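Long-range contacts in outer membrane protein OMP121 (Bacteroides thetaiotaomicron, PDB 5FQ8), which probably imports nutrients through the bacterial outer membrane as a calcium-binding, plugged beta-barrel transporter of the TonB-dependent receptor family: residues 387-392 and 401-406; 456-461 and 481-486; 102-107 and 164-169. All coordinates share one frame; numbering follows the deposited sequence.

Contact 1. Residues 387-392 and 401-406. With KR0 (3-decanoyloxypropyl decanoate), chain K; C8E ((hydroxyethyloxy)tri(ethyloxy)octane), chain U.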
loop_
_atom_site.group_PDB
_atom_site.type_symbol
_atom_site.label_atom_id
_atom_site.label_comp_id
_atom_site.label_asym_id
_atom_site.label_seq_id
_atom_site.Cartn_x
_atom_site.Cartn_y
_atom_site.Cartn_z
ATOM N N LYS B 387 -15.666 -32.675 1.854
ATOM C CA LYS B 387 -16.469 -33.271 0.799
ATOM C C LYS B 387 -17.780 -33.793 1.357
ATOM O O LYS B 387 -17.935 -33.971 2.560
ATOM C CB LYS B 387 -15.714 -34.396 0.097
ATOM C CG LYS B 387 -15.735 -35.697 0.827
ATOM C CD LYS B 387 -15.879 -36.833 -0.151
ATOM C CE LYS B 387 -16.222 -38.131 0.546
ATOM N NZ LYS B 387 -16.178 -39.294 -0.377
ATOM N N PHE B 388 -18.728 -34.003 0.451
ATOM C CA PHE B 388 -19.982 -34.687 0.716
ATOM C C PHE B 388 -20.182 -35.722 -0.373
ATOM O O PHE B 388 -20.055 -35.417 -1.557
ATOM C CB PHE B 388 -21.179 -33.735 0.749
ATOM C CG PHE B 388 -22.518 -34.441 0.793
ATOM C CD1 PHE B 388 -23.057 -34.848 1.996
ATOM C CD2 PHE B 388 -23.231 -34.693 -0.362
ATOM C CE1 PHE B 388 -24.267 -35.488 2.050
ATOM C CE2 PHE B 388 -24.443 -35.348 -0.313
ATOM C CZ PHE B 388 -24.962 -35.740 0.895
ATOM N N GLN B 389 -20.512 -36.937 0.018
ATOM C CA GLN B 389 -20.753 -37.993 -0.943
ATOM C C GLN B 389 -22.062 -38.674 -0.613
ATOM O O GLN B 389 -22.333 -38.960 0.553
ATOM C CB GLN B 389 -19.622 -39.007 -0.951
ATOM C CG GLN B 389 -19.725 -39.968 -2.081
ATOM C CD GLN B 389 -18.536 -40.863 -2.150
ATOM O OE1 GLN B 389 -17.443 -40.434 -2.506
ATOM N NE2 GLN B 389 -18.728 -42.119 -1.789
ATOM N N LEU B 390 -22.861 -38.922 -1.643
ATOM C CA LEU B 390 -24.130 -39.632 -1.546
ATOM C C LEU B 390 -24.035 -40.844 -2.454
ATOM O O LEU B 390 -23.973 -40.696 -3.676
ATOM C CB LEU B 390 -25.295 -38.742 -1.967
ATOM C CG LEU B 390 -26.676 -39.354 -1.872
ATOM C CD1 LEU B 390 -26.890 -39.663 -0.437
ATOM C CD2 LEU B 390 -27.717 -38.392 -2.355
ATOM N N ASP B 391 -24.014 -42.031 -1.860
ATOM C CA ASP B 391 -24.029 -43.276 -2.609
ATOM C C ASP B 391 -25.409 -43.900 -2.514
ATOM O O ASP B 391 -26.004 -43.929 -1.440
ATOM C CB ASP B 391 -22.997 -44.259 -2.066
ATOM C CG ASP B 391 -21.593 -43.852 -2.380
ATOM O OD1 ASP B 391 -21.194 -43.946 -3.557
ATOM O OD2 ASP B 391 -20.884 -43.455 -1.439
ATOM N N TYR B 392 -25.914 -44.406 -3.631
ATOM C CA TYR B 392 -27.214 -45.066 -3.624
ATOM C C TYR B 392 -27.192 -46.225 -4.606
ATOM O O TYR B 392 -27.107 -46.011 -5.815
ATOM C CB TYR B 392 -28.326 -44.090 -3.968
ATOM C CG TYR B 392 -29.699 -44.689 -3.887
ATOM C CD1 TYR B 392 -30.297 -44.919 -2.662
ATOM C CD2 TYR B 392 -30.403 -45.021 -5.036
ATOM C CE1 TYR B 392 -31.546 -45.471 -2.580
ATOM C CE2 TYR B 392 -31.659 -45.566 -4.964
ATOM C CZ TYR B 392 -32.221 -45.789 -3.732
ATOM O OH TYR B 392 -33.469 -46.338 -3.625
ATOM N N THR B 401 -23.605 -42.150 -7.471
ATOM C CA THR B 401 -22.706 -41.449 -6.570
ATOM C C THR B 401 -22.654 -39.975 -6.925
ATOM O O THR B 401 -22.348 -39.619 -8.063
ATOM C CB THR B 401 -21.310 -42.054 -6.612
ATOM O OG1 THR B 401 -21.334 -43.322 -5.958
ATOM C CG2 THR B 401 -20.342 -41.161 -5.898
ATOM N N TYR B 402 -22.966 -39.126 -5.954
ATOM C CA TYR B 402 -22.722 -37.698 -6.047
ATOM C C TYR B 402 -21.655 -37.332 -5.035
ATOM O O TYR B 402 -21.777 -37.660 -3.854
ATOM C CB TYR B 402 -23.991 -36.883 -5.793
ATOM C CG TYR B 402 -23.716 -35.396 -5.672
ATOM C CD1 TYR B 402 -23.197 -34.677 -6.737
ATOM C CD2 TYR B 402 -23.965 -34.716 -4.489
ATOM C CE1 TYR B 402 -22.935 -33.337 -6.629
ATOM C CE2 TYR B 402 -23.706 -33.379 -4.379
ATOM C CZ TYR B 402 -23.196 -32.695 -5.450
ATOM O OH TYR B 402 -22.940 -31.356 -5.341
ATOM N N ARG B 403 -20.616 -36.663 -5.496
ATOM C CA ARG B 403 -19.540 -36.223 -4.626
ATOM C C ARG B 403 -19.201 -34.784 -4.960
ATOM O O ARG B 403 -19.127 -34.418 -6.131
ATOM C CB ARG B 403 -18.323 -37.103 -4.791
ATOM C CG ARG B 403 -17.098 -36.590 -4.104
ATOM C CD ARG B 403 -15.882 -37.263 -4.695
ATOM N NE ARG B 403 -16.094 -38.700 -4.758
ATOM C CZ ARG B 403 -15.581 -39.491 -5.686
ATOM N NH1 ARG B 403 -14.824 -38.981 -6.644
ATOM N NH2 ARG B 403 -15.840 -40.790 -5.656
ATOM N N MET B 404 -19.012 -33.972 -3.932
ATOM C CA MET B 404 -18.781 -32.545 -4.083
ATOM C C MET B 404 -17.676 -32.137 -3.134
ATOM O O MET B 404 -17.711 -32.490 -1.958
ATOM C CB MET B 404 -20.046 -31.732 -3.790
ATOM C CG MET B 404 -19.807 -30.236 -3.586
ATOM S SD MET B 404 -21.304 -29.236 -3.588
ATOM C CE MET B 404 -20.623 -27.640 -3.226
ATOM N N GLY B 405 -16.697 -31.404 -3.637
ATOM C CA GLY B 405 -15.588 -30.952 -2.827
ATOM C C GLY B 405 -15.518 -29.442 -2.805
ATOM O O GLY B 405 -15.871 -28.778 -3.774
ATOM N N LEU B 406 -15.065 -28.907 -1.676
ATOM C CA LEU B 406 -14.819 -27.486 -1.509
ATOM C C LEU B 406 -13.510 -27.315 -0.772
ATOM O O LEU B 406 -13.274 -27.999 0.221
ATOM C CB LEU B 406 -15.938 -26.805 -0.730
ATOM C CG LEU B 406 -15.765 -25.313 -0.478
ATOM C CD1 LEU B 406 -16.448 -24.588 -1.574
ATOM C CD2 LEU B 406 -16.344 -24.907 0.834
HETATM C C1 KR0 K . -19.554 -25.907 -12.457
HETATM O O1 KR0 K . -20.364 -27.079 -12.403
HETATM C C2 KR0 K . -18.485 -26.076 -11.398
HETATM C C3 KR0 K . -18.722 -25.141 -10.234
HETATM C C4 KR0 K . -23.847 -24.714 -6.883
HETATM O O4 KR0 K . -19.818 -25.549 -9.423
HETATM C C5 KR0 K . -20.303 -24.595 -8.438
HETATM C C6 KR0 K . -23.818 -26.219 -6.591
HETATM C C7 KR0 K . -21.723 -27.025 -11.888
HETATM C C8 KR0 K . -24.632 -26.637 -5.365
HETATM O O8 KR0 K . -19.765 -23.513 -8.395
HETATM C C9 KR0 K . -24.467 -28.129 -5.047
HETATM O O9 KR0 K . -22.462 -26.126 -12.237
HETATM C C10 KR0 K . -21.420 -24.903 -7.475
HETATM C C11 KR0 K . -22.760 -24.296 -7.881
HETATM C C12 KR0 K . -22.234 -28.064 -10.925
HETATM C C13 KR0 K . -23.634 -28.489 -11.352
HETATM C C14 KR0 K . -25.549 -28.657 -4.098
HETATM C C15 KR0 K . -25.195 -30.011 -3.486
HETATM C C16 KR0 K . -26.136 -30.418 -2.376
HETATM C C17 KR0 K . -24.016 -29.849 -10.778
HETATM C C18 KR0 K . -24.888 -29.758 -9.533
HETATM C C19 KR0 K . -25.083 -31.153 -8.944
HETATM C C20 KR0 K . -26.197 -31.237 -7.905
HETATM C C21 KR0 K . -26.282 -32.649 -7.320
HETATM C C22 KR0 K . -27.621 -32.908 -6.627
HETATM C C23 KR0 K . -27.642 -34.173 -5.792
HETATM C C8 C8E U . -20.964 -22.015 -3.870
HETATM O O9 C8E U . -20.401 -22.719 -2.789
HETATM C C10 C8E U . -21.194 -23.842 -2.494
HETATM C C11 C8E U . -21.200 -24.167 -1.004
HETATM O O12 C8E U . -21.357 -25.564 -0.893
HETATM C C13 C8E U . -21.390 -26.054 0.425
HETATM C C14 C8E U . -21.215 -27.570 0.372
HETATM O O15 C8E U . -19.893 -27.909 0.013
HETATM C C16 C8E U . -19.603 -29.255 0.296
#
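F388 and M404 face each other as a hydrogen-bonded pair of two antiparallel strands, and L390 and Y402 repeat that pairing. The axes of the two segments come within 4.6 Å, their directions 179° apart. Q389–R403 is the non-hydrogen-bonded pair between them.

On the face that carries Q389, polar groups form a chain of hydrogen bonds. R403 NE gives a nearly straight bond (164°) to Q389 OE1 over 3.1 Å; the oxygen sits in the guanidinium plane, while NE is tilted from the amide plane. K387 NZ reaches the same oxygen, at 2.7 Å, from the opposite face of the amide. Extended and with CG anti to the backbone N (chi1 -170°), Q389 runs alongside R403 and also passes its NE2 to the syn side of D391 OD2. D391 OD1 in turn accepts from T401 OG1 in a bond modelled as very short.

This is a hairpin of the transmembrane barrel wall, strands 376-394 and 398-417. Its polar face meets the plug, where K387 NZ also bonds D105 O. With a leucine in place of Q389, R403 NE would probably lose its acceptor, K387 one of its two, and D391 OD2 its amide donor.

The F388 face is largely apolar. Y402 crosses F388 at about a right angle, Y402 CD2 coming to the F388 ring edge 4.2 Å from F388 CD2. KR0 C21 lies 3.5 Å above one face of the Y402 ring, and M404 SD is 3.7 Å from KR0 C9. The F388 ring also meets F261 of the second subunit.

Contact 2. Residues 456-461 and 481-486. With KR0 (3-decanoyloxypropyl decanoate), chain K.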
loop_
_atom_site.group_PDB
_atom_site.type_symbol
_atom_site.label_atom_id
_atom_site.label_comp_id
_atom_site.label_asym_id
_atom_site.label_seq_id
_atom_site.Cartn_x
_atom_site.Cartn_y
_atom_site.Cartn_z
ATOM N N GLU B 456 -11.533 -23.540 -4.654
ATOM C CA GLU B 456 -11.801 -24.482 -5.723
ATOM C C GLU B 456 -13.039 -25.286 -5.376
ATOM O O GLU B 456 -13.310 -25.562 -4.211
ATOM C CB GLU B 456 -10.626 -25.418 -5.958
ATOM C CG GLU B 456 -9.251 -24.747 -5.900
ATOM C CD GLU B 456 -8.119 -25.729 -6.102
ATOM O OE1 GLU B 456 -8.419 -26.937 -6.180
ATOM O OE2 GLU B 456 -6.944 -25.303 -6.188
ATOM N N ILE B 457 -13.804 -25.647 -6.393
ATOM C CA ILE B 457 -14.999 -26.446 -6.184
ATOM C C ILE B 457 -15.025 -27.541 -7.227
ATOM O O ILE B 457 -14.810 -27.281 -8.413
ATOM C CB ILE B 457 -16.290 -25.618 -6.266
ATOM C CG1 ILE B 457 -16.427 -24.738 -5.042
ATOM C CG2 ILE B 457 -17.486 -26.528 -6.370
ATOM C CD1 ILE B 457 -17.602 -23.815 -5.129
ATOM N N ASN B 458 -15.294 -28.763 -6.791
ATOM C CA ASN B 458 -15.315 -29.902 -7.683
ATOM C C ASN B 458 -16.586 -30.688 -7.456
ATOM O O ASN B 458 -16.957 -30.953 -6.315
ATOM C CB ASN B 458 -14.088 -30.775 -7.466
ATOM C CG ASN B 458 -13.891 -31.755 -8.574
ATOM O OD1 ASN B 458 -13.516 -31.382 -9.680
ATOM N ND2 ASN B 458 -14.149 -33.026 -8.293
ATOM N N GLN B 459 -17.256 -31.048 -8.536
ATOM C CA GLN B 459 -18.491 -31.804 -8.431
ATOM C C GLN B 459 -18.457 -32.957 -9.409
ATOM O O GLN B 459 -18.130 -32.769 -10.583
ATOM C CB GLN B 459 -19.700 -30.914 -8.674
ATOM C CG GLN B 459 -19.839 -29.879 -7.594
ATOM C CD GLN B 459 -21.225 -29.350 -7.475
ATOM O OE1 GLN B 459 -22.070 -29.632 -8.311
ATOM N NE2 GLN B 459 -21.482 -28.580 -6.424
ATOM N N ASP B 460 -18.776 -34.147 -8.915
ATOM C CA ASP B 460 -18.842 -35.337 -9.737
ATOM C C ASP B 460 -20.197 -35.990 -9.566
ATOM O O ASP B 460 -20.678 -36.156 -8.442
ATOM C CB ASP B 460 -17.728 -36.307 -9.378
ATOM C CG ASP B 460 -16.376 -35.810 -9.798
ATOM O OD1 ASP B 460 -15.994 -36.035 -10.969
ATOM O OD2 ASP B 460 -15.700 -35.189 -8.958
ATOM N N ILE B 461 -20.822 -36.328 -10.685
ATOM C CA ILE B 461 -22.025 -37.148 -10.717
ATOM C C ILE B 461 -21.690 -38.370 -11.551
ATOM O O ILE B 461 -21.189 -38.235 -12.670
ATOM C CB ILE B 461 -23.220 -36.383 -11.301
ATOM C CG1 ILE B 461 -23.446 -35.106 -10.523
ATOM C CG2 ILE B 461 -24.469 -37.193 -11.222
ATOM C CD1 ILE B 461 -24.500 -34.241 -11.138
ATOM N N ASN B 481 -17.998 -34.217 -14.649
ATOM C CA ASN B 481 -17.120 -33.447 -13.780
ATOM C C ASN B 481 -17.383 -31.959 -13.973
ATOM O O ASN B 481 -17.682 -31.514 -15.082
ATOM C CB ASN B 481 -15.654 -33.770 -14.050
ATOM C CG ASN B 481 -14.735 -33.154 -13.028
ATOM O OD1 ASN B 481 -13.612 -32.766 -13.331
ATOM N ND2 ASN B 481 -15.216 -33.043 -11.810
ATOM N N GLY B 482 -17.288 -31.201 -12.888
ATOM C CA GLY B 482 -17.383 -29.762 -12.965
ATOM C C GLY B 482 -16.410 -29.111 -12.013
ATOM O O GLY B 482 -16.446 -29.372 -10.809
ATOM N N ASN B 483 -15.536 -28.268 -12.534
ATOM C CA ASN B 483 -14.445 -27.705 -11.756
ATOM C C ASN B 483 -14.478 -26.181 -11.822
ATOM O O ASN B 483 -14.806 -25.605 -12.859
ATOM C CB ASN B 483 -13.116 -28.233 -12.267
ATOM C CG ASN B 483 -11.986 -27.956 -11.323
ATOM O OD1 ASN B 483 -11.075 -27.187 -11.624
ATOM N ND2 ASN B 483 -12.041 -28.575 -10.160
ATOM N N GLU B 484 -14.128 -25.535 -10.715
ATOM C CA GLU B 484 -14.077 -24.083 -10.649
ATOM C C GLU B 484 -12.965 -23.702 -9.689
ATOM O O GLU B 484 -13.051 -24.001 -8.504
ATOM C CB GLU B 484 -15.411 -23.512 -10.193
ATOM C CG GLU B 484 -15.521 -22.008 -10.366
ATOM C CD GLU B 484 -16.677 -21.402 -9.617
ATOM O OE1 GLU B 484 -16.547 -21.171 -8.398
ATOM O OE2 GLU B 484 -17.721 -21.158 -10.247
ATOM N N ARG B 485 -11.934 -23.039 -10.183
ATOM C CA ARG B 485 -10.798 -22.657 -9.356
ATOM C C ARG B 485 -10.641 -21.146 -9.403
ATOM O O ARG B 485 -10.697 -20.550 -10.480
ATOM C CB ARG B 485 -9.521 -23.371 -9.818
ATOM C CG ARG B 485 -9.546 -24.870 -9.580
ATOM C CD ARG B 485 -8.246 -25.545 -9.942
ATOM N NE ARG B 485 -8.228 -25.938 -11.340
ATOM C CZ ARG B 485 -7.121 -26.197 -12.006
ATOM N NH1 ARG B 485 -5.968 -26.095 -11.385
ATOM N NH2 ARG B 485 -7.168 -26.549 -13.274
ATOM N N LYS B 486 -10.458 -20.529 -8.243
ATOM C CA LYS B 486 -10.411 -19.080 -8.147
ATOM C C LYS B 486 -9.340 -18.677 -7.156
ATOM O O LYS B 486 -9.217 -19.269 -6.088
ATOM C CB LYS B 486 -11.765 -18.508 -7.720
ATOM C CG LYS B 486 -11.833 -16.999 -7.574
ATOM C CD LYS B 486 -13.196 -16.568 -7.078
ATOM C CE LYS B 486 -13.324 -15.064 -7.009
ATOM N NZ LYS B 486 -14.585 -14.604 -6.372
HETATM C C1 KR0 K . -19.554 -25.907 -12.457
HETATM O O1 KR0 K . -20.364 -27.079 -12.403
HETATM C C2 KR0 K . -18.485 -26.076 -11.398
HETATM C C3 KR0 K . -18.722 -25.141 -10.234
HETATM C C4 KR0 K . -23.847 -24.714 -6.883
HETATM O O4 KR0 K . -19.818 -25.549 -9.423
HETATM C C5 KR0 K . -20.303 -24.595 -8.438
HETATM C C6 KR0 K . -23.818 -26.219 -6.591
HETATM C C7 KR0 K . -21.723 -27.025 -11.888
HETATM C C8 KR0 K . -24.632 -26.637 -5.365
HETATM O O8 KR0 K . -19.765 -23.513 -8.395
HETATM C C9 KR0 K . -24.467 -28.129 -5.047
HETATM O O9 KR0 K . -22.462 -26.126 -12.237
HETATM C C10 KR0 K . -21.420 -24.903 -7.475
HETATM C C11 KR0 K . -22.760 -24.296 -7.881
HETATM C C12 KR0 K . -22.234 -28.064 -10.925
HETATM C C13 KR0 K . -23.634 -28.489 -11.352
HETATM C C14 KR0 K . -25.549 -28.657 -4.098
HETATM C C15 KR0 K . -25.195 -30.011 -3.486
HETATM C C16 KR0 K . -26.136 -30.418 -2.376
HETATM C C17 KR0 K . -24.016 -29.849 -10.778
HETATM C C18 KR0 K . -24.888 -29.758 -9.533
HETATM C C19 KR0 K . -25.083 -31.153 -8.944
HETATM C C20 KR0 K . -26.197 -31.237 -7.905
HETATM C C21 KR0 K . -26.282 -32.649 -7.320
HETATM C C22 KR0 K . -27.621 -32.908 -6.627
HETATM C C23 KR0 K . -27.642 -34.173 -5.792
HETATM O O HOH W 1 -10.106 -28.184 -7.346
#
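E456 lays its aliphatic part across that of R485, E456 CG coming 3.7 Å from R485 CG, yet their charged ends part: E456 OE2 accepts from N110, and R485 NE donates to N483 OD1 at 3.1 Å. Between strands, N458 OD1 takes two amide donors. N481 ND2 comes from above its carbonyl plane, 3.2 Å from N458 OD1 with the bond almost straight (170°), whereas N483 ND2 approaches closer to that plane. The N458 amide is turned about 60° from both the N481 and the N483 amides. N481 ND2 also reaches Q459 O, which already accepts from G482 N, and N481 OD1 is held by R545.

The opposite face meets lipid. The Q459 amide touches both acyl chains of KR0, OE1 on the side of C12 and NE2 on that of C9. G482 brings bare backbone to the ligand, its C atom 3.7 Å from KR0 C2; a CB would run into KR0 O1. E484 OE2, near KR0 O8, forms a salt bridge with R522. One polar, plug-facing side and one lipid-binding side make this an antiparallel hairpin characteristic of a transmembrane beta-barrel wall.

Contact 3. Residues 102-107 and 164-169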
loop_
_atom_site.group_PDB
_atom_site.type_symbol
_atom_site.label_atom_id
_atom_site.label_comp_id
_atom_site.label_asym_id
_atom_site.label_seq_id
_atom_site.Cartn_x
_atom_site.Cartn_y
_atom_site.Cartn_z
ATOM N N TYR B 102 -3.139 -34.308 -6.188
ATOM C CA TYR B 102 -3.464 -34.934 -4.921
ATOM C C TYR B 102 -4.972 -35.119 -4.806
ATOM O O TYR B 102 -5.726 -34.157 -4.941
ATOM C CB TYR B 102 -2.951 -34.080 -3.769
ATOM C CG TYR B 102 -1.461 -34.036 -3.602
ATOM C CD1 TYR B 102 -0.686 -33.190 -4.368
ATOM C CD2 TYR B 102 -0.828 -34.807 -2.643
ATOM C CE1 TYR B 102 0.673 -33.118 -4.198
ATOM C CE2 TYR B 102 0.523 -34.738 -2.468
ATOM C CZ TYR B 102 1.274 -33.888 -3.251
ATOM O OH TYR B 102 2.631 -33.808 -3.086
ATOM N N VAL B 103 -5.417 -36.344 -4.548
ATOM C CA VAL B 103 -6.837 -36.673 -4.433
ATOM C C VAL B 103 -7.064 -37.349 -3.088
ATOM O O VAL B 103 -6.422 -38.355 -2.788
ATOM C CB VAL B 103 -7.290 -37.594 -5.582
ATOM C CG1 VAL B 103 -8.738 -37.903 -5.465
ATOM C CG2 VAL B 103 -7.012 -36.957 -6.907
ATOM N N VAL B 104 -7.964 -36.819 -2.272
ATOM C CA VAL B 104 -8.010 -37.224 -0.872
ATOM C C VAL B 104 -9.152 -38.193 -0.559
ATOM O O VAL B 104 -8.915 -39.249 0.021
ATOM C CB VAL B 104 -8.013 -36.010 0.075
ATOM C CG1 VAL B 104 -8.488 -36.432 1.419
ATOM C CG2 VAL B 104 -6.604 -35.498 0.208
ATOM N N ASP B 105 -10.396 -37.894 -0.895
ATOM C CA ASP B 105 -11.386 -38.914 -0.511
ATOM C C ASP B 105 -12.679 -39.082 -1.302
ATOM O O ASP B 105 -13.717 -39.237 -0.674
ATOM C CB ASP B 105 -11.824 -38.681 0.946
ATOM C CG ASP B 105 -11.014 -39.479 1.961
ATOM O OD1 ASP B 105 -10.629 -40.624 1.678
ATOM O OD2 ASP B 105 -10.767 -38.949 3.068
ATOM N N GLY B 106 -12.679 -39.087 -2.634
ATOM C CA GLY B 106 -11.568 -38.754 -3.489
ATOM C C GLY B 106 -11.944 -37.478 -4.207
ATOM O O GLY B 106 -12.614 -37.487 -5.242
ATOM N N VAL B 107 -11.541 -36.369 -3.610
ATOM C CA VAL B 107 -11.775 -35.041 -4.137
ATOM C C VAL B 107 -10.423 -34.383 -4.347
ATOM O O VAL B 107 -9.554 -34.509 -3.481
ATOM C CB VAL B 107 -12.631 -34.205 -3.174
ATOM C CG1 VAL B 107 -12.733 -32.765 -3.678
ATOM C CG2 VAL B 107 -13.979 -34.848 -3.012
ATOM N N ILE B 164 -4.790 -40.383 -1.738
ATOM C CA ILE B 164 -4.712 -40.625 -0.304
ATOM C C ILE B 164 -6.062 -41.133 0.189
ATOM O O ILE B 164 -7.107 -40.791 -0.366
ATOM C CB ILE B 164 -4.261 -39.348 0.427
ATOM C CG1 ILE B 164 -2.807 -39.062 0.086
ATOM C CG2 ILE B 164 -4.406 -39.475 1.924
ATOM C CD1 ILE B 164 -2.239 -37.925 0.873
ATOM N N THR B 165 -6.041 -42.023 1.183
ATOM C CA THR B 165 -7.266 -42.524 1.798
ATOM C C THR B 165 -7.137 -42.427 3.306
ATOM O O THR B 165 -6.192 -42.963 3.888
ATOM C CB THR B 165 -7.569 -43.960 1.382
ATOM O OG1 THR B 165 -7.739 -44.030 -0.034
ATOM C CG2 THR B 165 -8.836 -44.414 2.021
ATOM N N THR B 166 -8.080 -41.749 3.931
ATOM C CA THR B 166 -8.004 -41.429 5.345
ATOM C C THR B 166 -8.689 -42.499 6.191
ATOM O O THR B 166 -9.514 -43.275 5.709
ATOM C CB THR B 166 -8.632 -40.061 5.574
ATOM O OG1 THR B 166 -9.871 -39.993 4.864
ATOM C CG2 THR B 166 -7.739 -38.986 5.030
ATOM N N LYS B 167 -8.336 -42.536 7.472
ATOM C CA LYS B 167 -8.835 -43.585 8.358
ATOM C C LYS B 167 -10.312 -43.392 8.671
ATOM O O LYS B 167 -10.809 -42.270 8.732
ATOM C CB LYS B 167 -8.036 -43.607 9.658
ATOM C CG LYS B 167 -6.600 -44.059 9.512
ATOM C CD LYS B 167 -5.784 -43.677 10.720
ATOM C CE LYS B 167 -4.394 -44.262 10.674
ATOM N NZ LYS B 167 -3.594 -43.933 11.882
ATOM N N SER B 168 -11.015 -44.505 8.878
ATOM C CA SER B 168 -12.432 -44.459 9.213
ATOM C C SER B 168 -12.694 -45.036 10.593
ATOM O O SER B 168 -12.075 -44.619 11.565
ATOM C CB SER B 168 -13.256 -45.204 8.175
ATOM O OG SER B 168 -12.920 -44.779 6.875
ATOM N N GLY B 169 -13.601 -46.006 10.691
ATOM C CA GLY B 169 -14.139 -46.434 11.959
ATOM C C GLY B 169 -13.644 -47.789 12.445
ATOM O O GLY B 169 -12.992 -48.553 11.743
#
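I164 opens the contact by donating its backbone N to V103 O, 2.8 Å away and nearly straight at 165°. The two lie on neighbouring parallel strands, 161-166 and 101-103, of the small mixed sheet of the plug. The I164 side chain goes into the interior of the plug, where I133, V138 and M141 surround it. At T165 the side chain points away from the partner segment, although T165 CA is 3.9 Å from D105 OD1, and its backbone pairs on the other side with strand 138-144. T166 turns back toward residues 102-107, with OG1 near the D105 carboxylate, but the modelled spacing there is too tight to be trusted. T166 CG2 meets V104 CG1 at 4.5 Å, a loose apolar touch.

Beyond V103 the first segment leaves the sheet. V104 N bonds V107 O at 3.1 Å in a turn modelled with a cis peptide before G106, a detail to be taken with caution at this resolution. With one dependable hydrogen bond between the segments, the chemistry implies that parallel pairing stops at this point, where the chain bends from the plug sheet toward the barrel wall.

Along the chain contact 3 closes first, in the plug, followed by contact 1 and then contact 2 in the barrel. Contacts 1 and 2 are successive hairpins whose centres lie about 12 Å apart; strands 398-417 and 446-469 are neighbours, joined by probable backbone hydrogen bonds such as G405 N to N458 O, and both hairpins touch the same KR0 molecule. Contact 3 is centred about 13 Å from contact 1 and reaches it through the 104-107 turn. It does not touch contact 2, the nearest atoms being about 4 Å and the centres about 17 Å apart. One patch of barrel wall thus faces the plug on one side and, on the other, bound KR0 and the second subunit.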